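Local coordinates for protein 1-deoxy-D-xylulose 5-phosphate reductoisomerase (Zymomonas mobilis, PDB 1R0L) that catalyses the NADPH-dependent rearrangement and reduction of 1-deoxy-D-xylulose 5-phosphate to 2-C-methyl-D-erythritol 4-phosphate, a step of isoprenoid biosynthesis that needs a divalent metal ion, at residues R40-L45 with A57-P62; V7-A12 with I34-N39; T97-I102 with V120-K125. All blocks are in the same frame, centred on the assembly; numbering follows the deposited sequence.

Contact 1. Residues R40-L45 with A57-P62. With NDP (NADPH dihydro-nicotinamide-adenine-dinucleotide phosphate), chain F.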
loop_
_atom_site.group_PDB
_atom_site.type_symbol
_atom_site.label_atom_id
_atom_site.label_comp_id
_atom_site.label_asym_id
_atom_site.label_seq_id
_atom_site.Cartn_x
_atom_site.Cartn_y
_atom_site.Cartn_z
ATOM N N ARG B 40 -36.553 -7.551 -10.853
ATOM C CA ARG B 40 -37.643 -7.201 -11.751
ATOM C C ARG B 40 -37.168 -6.882 -13.159
ATOM O O ARG B 40 -37.971 -6.836 -14.082
ATOM C CB ARG B 40 -38.403 -5.992 -11.209
ATOM C CG ARG B 40 -39.081 -6.206 -9.871
ATOM C CD ARG B 40 -39.685 -4.902 -9.389
ATOM N NE ARG B 40 -40.526 -4.290 -10.415
ATOM C CZ ARG B 40 -41.523 -4.919 -11.029
ATOM N NH1 ARG B 40 -41.797 -6.177 -10.722
ATOM N NH2 ARG B 40 -42.255 -4.290 -11.940
ATOM N N ASN B 41 -35.870 -6.658 -13.326
ATOM C CA ASN B 41 -35.343 -6.335 -14.645
ATOM C C ASN B 41 -35.129 -7.575 -15.496
ATOM O O ASN B 41 -34.000 -7.963 -15.759
ATOM C CB ASN B 41 -34.020 -5.580 -14.542
ATOM C CG ASN B 41 -33.618 -4.960 -15.858
ATOM O OD1 ASN B 41 -33.802 -5.562 -16.915
ATOM N ND2 ASN B 41 -33.066 -3.752 -15.806
ATOM N N VAL B 42 -36.220 -8.187 -15.933
ATOM C CA VAL B 42 -36.169 -9.389 -16.765
ATOM C C VAL B 42 -35.388 -9.224 -18.080
ATOM O O VAL B 42 -34.824 -10.185 -18.609
ATOM C CB VAL B 42 -37.596 -9.862 -17.134
ATOM C CG1 VAL B 42 -37.534 -11.171 -17.892
ATOM C CG2 VAL B 42 -38.447 -10.008 -15.883
ATOM N N LYS B 43 -35.375 -8.008 -18.615
ATOM C CA LYS B 43 -34.680 -7.738 -19.869
ATOM C C LYS B 43 -33.162 -7.916 -19.739
ATOM O O LYS B 43 -32.578 -8.775 -20.402
ATOM C CB LYS B 43 -35.006 -6.321 -20.357
ATOM C CG LYS B 43 -34.358 -5.965 -21.684
ATOM C CD LYS B 43 -34.477 -4.476 -21.971
ATOM C CE LYS B 43 -33.712 -4.095 -23.231
ATOM N NZ LYS B 43 -33.703 -2.621 -23.414
ATOM N N ASP B 44 -32.523 -7.107 -18.893
ATOM C CA ASP B 44 -31.077 -7.217 -18.706
ATOM C C ASP B 44 -30.706 -8.634 -18.264
ATOM O O ASP B 44 -29.732 -9.206 -18.764
ATOM C CB ASP B 44 -30.561 -6.198 -17.671
ATOM C CG ASP B 44 -30.778 -4.752 -18.111
ATOM O OD1 ASP B 44 -30.735 -4.489 -19.335
ATOM O OD2 ASP B 44 -30.980 -3.874 -17.240
ATOM N N LEU B 45 -31.486 -9.197 -17.337
ATOM C CA LEU B 45 -31.228 -10.542 -16.836
ATOM C C LEU B 45 -31.164 -11.582 -17.949
ATOM O O LEU B 45 -30.185 -12.314 -18.065
ATOM C CB LEU B 45 -32.297 -10.968 -15.827
ATOM C CG LEU B 45 -32.165 -12.455 -15.452
ATOM C CD1 LEU B 45 -30.804 -12.706 -14.800
ATOM C CD2 LEU B 45 -33.282 -12.866 -14.523
ATOM N N ALA B 57 -31.091 -18.651 -14.806
ATOM C CA ALA B 57 -31.399 -17.241 -14.631
ATOM C C ALA B 57 -32.568 -17.220 -13.654
ATOM O O ALA B 57 -33.542 -17.955 -13.833
ATOM C CB ALA B 57 -31.799 -16.626 -15.949
ATOM N N VAL B 58 -32.470 -16.408 -12.610
ATOM C CA VAL B 58 -33.537 -16.355 -11.621
ATOM C C VAL B 58 -34.025 -14.941 -11.436
ATOM O O VAL B 58 -33.241 -14.013 -11.243
ATOM C CB VAL B 58 -33.064 -16.916 -10.265
ATOM C CG1 VAL B 58 -34.201 -16.940 -9.263
ATOM C CG2 VAL B 58 -32.520 -18.301 -10.460
ATOM N N ILE B 59 -35.337 -14.783 -11.532
ATOM C CA ILE B 59 -35.951 -13.485 -11.350
ATOM C C ILE B 59 -36.616 -13.595 -9.962
ATOM O O ILE B 59 -37.394 -14.517 -9.713
ATOM C CB ILE B 59 -36.947 -13.212 -12.518
ATOM C CG1 ILE B 59 -37.414 -11.755 -12.500
ATOM C CG2 ILE B 59 -38.107 -14.196 -12.457
ATOM C CD1 ILE B 59 -36.318 -10.747 -12.750
ATOM N N ALA B 60 -36.240 -12.689 -9.055
ATOM C CA ALA B 60 -36.739 -12.665 -7.674
ATOM C C ALA B 60 -38.253 -12.594 -7.591
ATOM O O ALA B 60 -38.891 -13.416 -6.936
ATOM C CB ALA B 60 -36.137 -11.484 -6.924
ATOM N N ASP B 61 -38.816 -11.589 -8.252
ATOM C CA ASP B 61 -40.251 -11.385 -8.263
ATOM C C ASP B 61 -40.937 -12.601 -8.907
ATOM O O ASP B 61 -40.731 -12.889 -10.086
ATOM C CB ASP B 61 -40.561 -10.084 -9.021
ATOM C CG ASP B 61 -42.032 -9.752 -9.025
ATOM O OD1 ASP B 61 -42.415 -8.577 -8.901
ATOM O OD2 ASP B 61 -42.823 -10.685 -9.159
ATOM N N PRO B 62 -41.760 -13.334 -8.132
ATOM C CA PRO B 62 -42.447 -14.516 -8.672
ATOM C C PRO B 62 -43.428 -14.160 -9.774
ATOM O O PRO B 62 -43.727 -14.980 -10.636
ATOM C CB PRO B 62 -43.166 -15.099 -7.455
ATOM C CG PRO B 62 -42.420 -14.539 -6.279
ATOM C CD PRO B 62 -42.103 -13.138 -6.712
HETATM P PA NDP F . -29.554 -1.637 -8.016
HETATM O O1A NDP F . -28.751 -0.757 -8.739
HETATM O O2A NDP F . -31.105 -1.735 -8.205
HETATM O O5B NDP F . -29.150 -3.151 -8.267
HETATM C C5B NDP F . -29.983 -3.825 -7.424
HETATM C C4B NDP F . -29.670 -5.134 -7.903
HETATM O O4B NDP F . -30.401 -5.863 -6.932
HETATM C C3B NDP F . -30.287 -5.642 -9.305
HETATM O O3B NDP F . -29.564 -6.872 -9.789
HETATM C C2B NDP F . -31.674 -5.967 -8.855
HETATM O O2B NDP F . -32.619 -6.540 -9.754
HETATM C C1B NDP F . -31.371 -6.694 -7.547
HETATM N N9A NDP F . -32.508 -6.654 -6.664
HETATM C C8A NDP F . -33.205 -5.489 -6.362
HETATM N N7A NDP F . -34.167 -5.717 -5.540
HETATM C C5A NDP F . -34.139 -7.040 -5.260
HETATM C C6A NDP F . -34.922 -7.877 -4.433
HETATM N N6A NDP F . -35.930 -7.396 -3.694
HETATM N N1A NDP F . -34.616 -9.185 -4.388
HETATM C C2A NDP F . -33.597 -9.696 -5.118
HETATM N N3A NDP F . -32.802 -8.991 -5.923
HETATM C C4A NDP F . -33.129 -7.652 -5.957
HETATM O O3 NDP F . -29.304 -1.394 -6.481
HETATM P P2B NDP F . -33.000 -5.827 -11.072
HETATM O O1X NDP F . -32.063 -4.805 -11.579
HETATM O O2X NDP F . -34.451 -5.890 -11.389
HETATM O O3X NDP F . -33.440 -4.652 -10.201
#

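Contact 2. Residues V7-A12 with I34-N39. With NDP (NADPH dihydro-nicotinamide-adenine-dinucleotide phosphate), chain F.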
loop_
_atom_site.group_PDB
_atom_site.type_symbol
_atom_site.label_atom_id
_atom_site.label_comp_id
_atom_site.label_asym_id
_atom_site.label_seq_id
_atom_site.Cartn_x
_atom_site.Cartn_y
_atom_site.Cartn_z
ATOM N N VAL B 7 -18.746 -19.392 -12.120
ATOM C CA VAL B 7 -19.139 -18.109 -11.547
ATOM C C VAL B 7 -20.651 -17.876 -11.425
ATOM O O VAL B 7 -21.426 -18.250 -12.303
ATOM C CB VAL B 7 -18.548 -16.974 -12.398
ATOM C CG1 VAL B 7 -19.137 -15.653 -11.990
ATOM C CG2 VAL B 7 -17.044 -16.957 -12.245
ATOM N N THR B 8 -21.067 -17.257 -10.325
ATOM C CA THR B 8 -22.477 -16.931 -10.112
ATOM C C THR B 8 -22.575 -15.504 -9.618
ATOM O O THR B 8 -21.752 -15.058 -8.826
ATOM C CB THR B 8 -23.157 -17.823 -9.074
ATOM O OG1 THR B 8 -23.346 -19.134 -9.612
ATOM C CG2 THR B 8 -24.504 -17.259 -8.714
ATOM N N VAL B 9 -23.591 -14.789 -10.083
ATOM C CA VAL B 9 -23.762 -13.407 -9.686
ATOM C C VAL B 9 -25.164 -13.151 -9.158
ATOM O O VAL B 9 -26.139 -13.267 -9.892
ATOM C CB VAL B 9 -23.487 -12.481 -10.878
ATOM C CG1 VAL B 9 -23.624 -11.029 -10.463
ATOM C CG2 VAL B 9 -22.096 -12.761 -11.426
ATOM N N LEU B 10 -25.270 -12.825 -7.877
ATOM C CA LEU B 10 -26.572 -12.529 -7.288
ATOM C C LEU B 10 -26.739 -11.022 -7.432
ATOM O O LEU B 10 -25.976 -10.252 -6.845
ATOM C CB LEU B 10 -26.592 -12.926 -5.810
ATOM C CG LEU B 10 -26.035 -14.312 -5.461
ATOM C CD1 LEU B 10 -26.080 -14.451 -3.956
ATOM C CD2 LEU B 10 -26.813 -15.427 -6.155
ATOM N N GLY B 11 -27.725 -10.603 -8.220
ATOM C CA GLY B 11 -27.948 -9.184 -8.445
ATOM C C GLY B 11 -27.099 -8.747 -9.633
ATOM O O GLY B 11 -26.376 -7.742 -9.593
ATOM N N ALA B 12 -27.216 -9.507 -10.715
ATOM C CA ALA B 12 -26.429 -9.254 -11.914
ATOM C C ALA B 12 -26.839 -8.062 -12.753
ATOM O O ALA B 12 -26.149 -7.743 -13.717
ATOM C CB ALA B 12 -26.409 -10.508 -12.801
ATOM N N ILE B 34 -22.624 -19.919 -13.945
ATOM C CA ILE B 34 -23.600 -20.885 -13.462
ATOM C C ILE B 34 -24.983 -20.212 -13.380
ATOM O O ILE B 34 -25.879 -20.533 -14.157
ATOM C CB ILE B 34 -23.206 -21.432 -12.054
ATOM C CG1 ILE B 34 -21.860 -22.168 -12.115
ATOM C CG2 ILE B 34 -24.276 -22.331 -11.533
ATOM C CD1 ILE B 34 -21.817 -23.332 -13.080
ATOM N N ALA B 35 -25.146 -19.269 -12.449
ATOM C CA ALA B 35 -26.414 -18.573 -12.280
ATOM C C ALA B 35 -26.277 -17.065 -12.239
ATOM O O ALA B 35 -25.265 -16.525 -11.788
ATOM C CB ALA B 35 -27.088 -19.030 -11.017
ATOM N N LEU B 36 -27.312 -16.385 -12.720
ATOM C CA LEU B 36 -27.364 -14.928 -12.695
ATOM C C LEU B 36 -28.731 -14.599 -12.127
ATOM O O LEU B 36 -29.716 -15.280 -12.432
ATOM C CB LEU B 36 -27.261 -14.337 -14.092
ATOM C CG LEU B 36 -25.969 -14.519 -14.875
ATOM C CD1 LEU B 36 -26.057 -13.676 -16.150
ATOM C CD2 LEU B 36 -24.773 -14.107 -14.024
ATOM N N THR B 37 -28.809 -13.576 -11.284
ATOM C CA THR B 37 -30.107 -13.228 -10.747
ATOM C C THR B 37 -30.401 -11.765 -10.924
ATOM O O THR B 37 -29.496 -10.937 -11.134
ATOM C CB THR B 37 -30.266 -13.538 -9.239
ATOM O OG1 THR B 37 -29.537 -12.591 -8.474
ATOM C CG2 THR B 37 -29.769 -14.901 -8.906
ATOM N N ALA B 38 -31.693 -11.468 -10.835
ATOM C CA ALA B 38 -32.226 -10.121 -10.927
ATOM C C ALA B 38 -33.543 -10.139 -10.144
ATOM O O ALA B 38 -34.003 -11.205 -9.736
ATOM C CB ALA B 38 -32.468 -9.752 -12.380
ATOM N N ASN B 39 -34.145 -8.966 -9.936
ATOM C CA ASN B 39 -35.407 -8.862 -9.199
ATOM C C ASN B 39 -36.597 -8.645 -10.107
ATOM O O ASN B 39 -37.540 -9.431 -10.122
ATOM C CB ASN B 39 -35.353 -7.697 -8.227
ATOM C CG ASN B 39 -36.693 -7.425 -7.552
ATOM O OD1 ASN B 39 -37.367 -8.336 -7.081
ATOM N ND2 ASN B 39 -37.066 -6.161 -7.489
HETATM P PA NDP F . -29.554 -1.637 -8.016
HETATM O O1A NDP F . -28.751 -0.757 -8.739
HETATM O O2A NDP F . -31.105 -1.735 -8.205
HETATM O O5B NDP F . -29.150 -3.151 -8.267
HETATM C C5B NDP F . -29.983 -3.825 -7.424
HETATM C C4B NDP F . -29.670 -5.134 -7.903
HETATM O O4B NDP F . -30.401 -5.863 -6.932
HETATM C C3B NDP F . -30.287 -5.642 -9.305
HETATM O O3B NDP F . -29.564 -6.872 -9.789
HETATM C C2B NDP F . -31.674 -5.967 -8.855
HETATM O O2B NDP F . -32.619 -6.540 -9.754
HETATM C C1B NDP F . -31.371 -6.694 -7.547
HETATM N N9A NDP F . -32.508 -6.654 -6.664
HETATM C C8A NDP F . -33.205 -5.489 -6.362
HETATM N N7A NDP F . -34.167 -5.717 -5.540
HETATM C C5A NDP F . -34.139 -7.040 -5.260
HETATM C C6A NDP F . -34.922 -7.877 -4.433
HETATM N N6A NDP F . -35.930 -7.396 -3.694
HETATM N N1A NDP F . -34.616 -9.185 -4.388
HETATM C C2A NDP F . -33.597 -9.696 -5.118
HETATM N N3A NDP F . -32.802 -8.991 -5.923
HETATM C C4A NDP F . -33.129 -7.652 -5.957
HETATM O O3 NDP F . -29.304 -1.394 -6.481
HETATM P P2B NDP F . -33.000 -5.827 -11.072
HETATM O O1X NDP F . -32.063 -4.805 -11.579
HETATM O O2X NDP F . -34.451 -5.890 -11.389
HETATM O O3X NDP F . -33.440 -4.652 -10.201
#

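Contact 3. Residues T97-I102 with V120-K125. With NDP (NADPH dihydro-nicotinamide-adenine-dinucleotide phosphate), chain F.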
loop_
_atom_site.group_PDB
_atom_site.type_symbol
_atom_site.label_atom_id
_atom_site.label_comp_id
_atom_site.label_asym_id
_atom_site.label_seq_id
_atom_site.Cartn_x
_atom_site.Cartn_y
_atom_site.Cartn_z
ATOM N N THR B 97 -18.713 -16.472 -6.125
ATOM C CA THR B 97 -20.057 -15.889 -6.065
ATOM C C THR B 97 -20.020 -14.403 -5.722
ATOM O O THR B 97 -19.431 -14.005 -4.716
ATOM C CB THR B 97 -20.947 -16.589 -4.985
ATOM O OG1 THR B 97 -21.112 -17.980 -5.294
ATOM C CG2 THR B 97 -22.310 -15.949 -4.927
ATOM N N MET B 98 -20.654 -13.593 -6.564
ATOM C CA MET B 98 -20.738 -12.151 -6.347
ATOM C C MET B 98 -22.071 -11.887 -5.642
ATOM O O MET B 98 -23.147 -12.062 -6.237
ATOM C CB MET B 98 -20.705 -11.404 -7.689
ATOM C CG MET B 98 -21.107 -9.930 -7.608
ATOM S SD MET B 98 -20.074 -8.978 -6.487
ATOM C CE MET B 98 -18.769 -8.487 -7.520
ATOM N N ALA B 99 -22.009 -11.497 -4.374
ATOM C CA ALA B 99 -23.228 -11.220 -3.636
ATOM C C ALA B 99 -23.517 -9.737 -3.788
ATOM O O ALA B 99 -22.990 -8.911 -3.027
ATOM C CB ALA B 99 -23.055 -11.588 -2.177
ATOM N N ALA B 100 -24.347 -9.406 -4.779
ATOM C CA ALA B 100 -24.719 -8.017 -5.069
ATOM C C ALA B 100 -26.186 -7.675 -4.799
ATOM O O ALA B 100 -26.647 -6.611 -5.192
ATOM C CB ALA B 100 -24.371 -7.667 -6.526
ATOM N N ILE B 101 -26.922 -8.577 -4.153
ATOM C CA ILE B 101 -28.318 -8.321 -3.805
ATOM C C ILE B 101 -28.247 -7.599 -2.453
ATOM O O ILE B 101 -27.806 -8.167 -1.454
ATOM C CB ILE B 101 -29.138 -9.642 -3.654
ATOM C CG1 ILE B 101 -29.197 -10.398 -4.986
ATOM C CG2 ILE B 101 -30.528 -9.331 -3.161
ATOM C CD1 ILE B 101 -30.024 -11.689 -4.935
ATOM N N ILE B 102 -28.677 -6.345 -2.419
ATOM C CA ILE B 102 -28.611 -5.552 -1.191
ATOM C C ILE B 102 -29.850 -5.582 -0.298
ATOM O O ILE B 102 -30.961 -5.840 -0.768
ATOM C CB ILE B 102 -28.288 -4.082 -1.525
ATOM C CG1 ILE B 102 -29.338 -3.526 -2.481
ATOM C CG2 ILE B 102 -26.953 -3.983 -2.216
ATOM C CD1 ILE B 102 -30.152 -2.421 -1.870
ATOM N N VAL B 120 -16.572 -15.907 -1.941
ATOM C CA VAL B 120 -17.718 -15.008 -1.985
ATOM C C VAL B 120 -17.329 -13.538 -1.969
ATOM O O VAL B 120 -16.874 -13.020 -0.955
ATOM C CB VAL B 120 -18.666 -15.299 -0.807
ATOM C CG1 VAL B 120 -19.871 -14.352 -0.839
ATOM C CG2 VAL B 120 -19.106 -16.767 -0.867
ATOM N N ALA B 121 -17.479 -12.871 -3.106
ATOM C CA ALA B 121 -17.160 -11.456 -3.184
ATOM C C ALA B 121 -18.375 -10.713 -2.581
ATOM O O ALA B 121 -19.507 -10.766 -3.097
ATOM C CB ALA B 121 -16.925 -11.054 -4.635
ATOM N N LEU B 122 -18.142 -10.031 -1.469
ATOM C CA LEU B 122 -19.220 -9.346 -0.797
ATOM C C LEU B 122 -19.425 -7.904 -1.271
ATOM O O LEU B 122 -18.558 -7.045 -1.116
ATOM C CB LEU B 122 -18.971 -9.384 0.710
ATOM C CG LEU B 122 -20.109 -8.864 1.588
ATOM C CD1 LEU B 122 -21.350 -9.747 1.406
ATOM C CD2 LEU B 122 -19.661 -8.865 3.035
ATOM N N ALA B 123 -20.582 -7.651 -1.874
ATOM C CA ALA B 123 -20.921 -6.310 -2.333
ATOM C C ALA B 123 -22.037 -5.853 -1.411
ATOM O O ALA B 123 -22.225 -4.674 -1.181
ATOM C CB ALA B 123 -21.383 -6.349 -3.776
ATOM N N ASN B 124 -22.760 -6.831 -0.877
ATOM C CA ASN B 124 -23.853 -6.643 0.069
ATOM C C ASN B 124 -23.216 -6.277 1.422
ATOM O O ASN B 124 -23.132 -7.131 2.312
ATOM C CB ASN B 124 -24.610 -7.972 0.196
ATOM C CG ASN B 124 -25.747 -7.900 1.178
ATOM O OD1 ASN B 124 -25.605 -7.346 2.264
ATOM N ND2 ASN B 124 -26.888 -8.468 0.812
ATOM N N LYS B 125 -22.755 -5.037 1.586
ATOM C CA LYS B 125 -22.116 -4.620 2.853
ATOM C C LYS B 125 -23.067 -4.700 4.026
ATOM O O LYS B 125 -22.669 -5.018 5.135
ATOM C CB LYS B 125 -21.617 -3.175 2.826
ATOM C CG LYS B 125 -21.302 -2.589 1.505
ATOM C CD LYS B 125 -21.679 -1.116 1.519
ATOM C CE LYS B 125 -20.493 -0.234 1.247
ATOM N NZ LYS B 125 -20.829 1.204 1.330
HETATM P PA NDP F . -29.554 -1.637 -8.016
HETATM O O1A NDP F . -28.751 -0.757 -8.739
HETATM O O2A NDP F . -31.105 -1.735 -8.205
HETATM O O5B NDP F . -29.150 -3.151 -8.267
HETATM C C5B NDP F . -29.983 -3.825 -7.424
HETATM C C4B NDP F . -29.670 -5.134 -7.903
HETATM O O4B NDP F . -30.401 -5.863 -6.932
HETATM C C3B NDP F . -30.287 -5.642 -9.305
HETATM O O3B NDP F . -29.564 -6.872 -9.789
HETATM C C2B NDP F . -31.674 -5.967 -8.855
HETATM O O2B NDP F . -32.619 -6.540 -9.754
HETATM C C1B NDP F . -31.371 -6.694 -7.547
HETATM N N9A NDP F . -32.508 -6.654 -6.664
HETATM C C8A NDP F . -33.205 -5.489 -6.362
HETATM N N7A NDP F . -34.167 -5.717 -5.540
HETATM C C5A NDP F . -34.139 -7.040 -5.260
HETATM C C6A NDP F . -34.922 -7.877 -4.433
HETATM N N6A NDP F . -35.930 -7.396 -3.694
HETATM N N1A NDP F . -34.616 -9.185 -4.388
HETATM C C2A NDP F . -33.597 -9.696 -5.118
HETATM N N3A NDP F . -32.802 -8.991 -5.923
HETATM C C4A NDP F . -33.129 -7.652 -5.957
HETATM O O3 NDP F . -29.304 -1.394 -6.481
HETATM P P2B NDP F . -33.000 -5.827 -11.072
HETATM O O1X NDP F . -32.063 -4.805 -11.579
HETATM O O2X NDP F . -34.451 -5.890 -11.389
HETATM O O3X NDP F . -33.440 -4.652 -10.201
#

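Contact 1. Residues R40-L45 with A57-P62
A bend at chi3 (51°) turns the guanidinium of Arg-40 round to Asp-61, although its CB points away from segment 57-62; Asp-61 in turn holds its carboxylate opposite its own backbone N. They form a single-pronged salt bridge, Arg-40 NH1 to Asp-61 OD1 at 3.1 Å, the acid sitting at the edge of the guanidinium with the two planes 46° apart. The other oxygen, OD2, accepts from the backbone N of Ser-63, which helps hold the carboxylate in place. The apolar half is carried by Ile-59: its CD1 lies 3.9 Å from Val-42 CG2, the two side chains crossing at about a right angle, and 4.1 Å from Leu-45 CD2. Leu-45 also reaches Ala-57, CD1 to CB at 4.2 Å. Where the chain turns into the helix, backbone N-H groups hold the 2'-phosphate of NADPH: O2X accepts from Arg-40 N at 2.7 Å and also from Asn-41 N, a recognition consistent with the enzyme's inability to use NADH. Asn-41 is the N-cap, its OD1 receiving Asp-44 N at 2.8 Å from above the carbonyl plane, so the helix start is fixed where the phosphate docks. The contact joins helix 42-52 to strand 56-59 in a beta-alpha-beta unit; Leu-68 of helix 65-71 closes over Val-42, Leu-45 and Ile-59, while Val-58 faces helix 83-90 across the sheet.

Contact 2. Residues V7-A12 with I34-N39
Thr-37 meets the end of strand 5-10 with three of its polar atoms. With chi1 at 74° its OG1 sits between its own N and carbonyl carbon, where it accepts Gly-11 N at 2.7 Å; the methyl CG2 is left to touch Leu-10 CD2. Its backbone N donates to Val-9 O, and its O takes Ala-12 N at 2.7 Å, so the chain is held as it leaves the strand. Gly-11 turns there with positive phi (88°), a conformation in which a CB would press on the preceding carbonyl. Farther back, Thr-8 is turned differently (chi1 -72°): CG2 lies opposite the backbone N and packs 3.9 Å from Ala-35 CB, while OG1 comes beside Ile-34 CB and receives a weak bond from Ala-35 N. On the other face Val-9 and Leu-36 lie side by side pointing the same way, Leu-36 CD2 reaching Val-9 CB at 3.8 Å, and Ala-12 CB rests on Leu-36 CB at 4.1 Å; Ile-24 of helix 15-26 and Leu-45 of helix 42-52 cover this layer. Beyond the strand ends, Asn-39 N donates at 2.9 Å to O2B, which links the ribose to its 2'-phosphate, and its amide spreads over one face of the adenine, CG 3.5 Å from C5A. The chemistry thus changes along the strands: apolar packing and backbone bonds hold the parallel pair, and at its carboxyl end a buried hydroxyl bonded to Gly-11 N probably helps set the course of the glycine-rich loop beside the cofactor's ribose.

Contact 3. Residues T97-I102 with V120-K125
Ala-99 O is the acceptor at the centre of this contact: Ala-123 N donates to it at 3.0 Å, and Asn-124 N adds a weak bond. Upstream, Ala-99 N binds Ala-121 O at 2.9 Å and Ala-121 N binds Thr-97 O, the bonding of a parallel pair. On one face Met-98, bent at chi2 and chi3, brings its SD against two methyls, 4.2 Å from Ala-121 CB and 4.0 Å from Ala-123 CB, with Ile-16 of helix 15-26 also touching Met-98. On the other, Ala-99 CB meets Leu-122 CD1 at 4.4 Å, with Thr-110 of helix 107-115 against both residues. Past the strands, Asn-124 ND2 bonds to Ile-101 O, though the length is too short to trust in detail; its OD1 is hydrogen-bonded to Ser-127 OG, which helps position the amide. Ile-101 sets CG2 3.6 Å from adenine N3A, on the ring face opposite Asn-39. Cutting this side chain back to an alanine would probably open a gap over N3A and leave that face less firmly held. Loops at the carboxyl ends of parallel strands, joined by a beta-alpha-beta crossover, line the dinucleotide site of a Rossmann fold; Asn-124 is predicted to bind NADPH and Lys-125 the substrate.

Overall arrangement
All three contacts belong to one parallel sheet and border the same NADPH. Contact 2 lies between the others, its centre about 10 Å from the centre of each: strand 31-38 bonds onward to strand 56-59 of contact 1, and strand 5-10 to strand 96-99 of contact 3. Contacts 2 and 3 are buried strand pairs held by backbone bonds and apolar side chains, with a threonine hydroxyl added in contact 2. Contact 1 is a helix-to-strand contact, partly buried, without hydrogen bonds across its segments, and ends in a salt bridge near the surface. Contact 1 mainly meets the 2'-phosphate, contact 2 the ribose side of that group and one adenine face, contact 3 the other face.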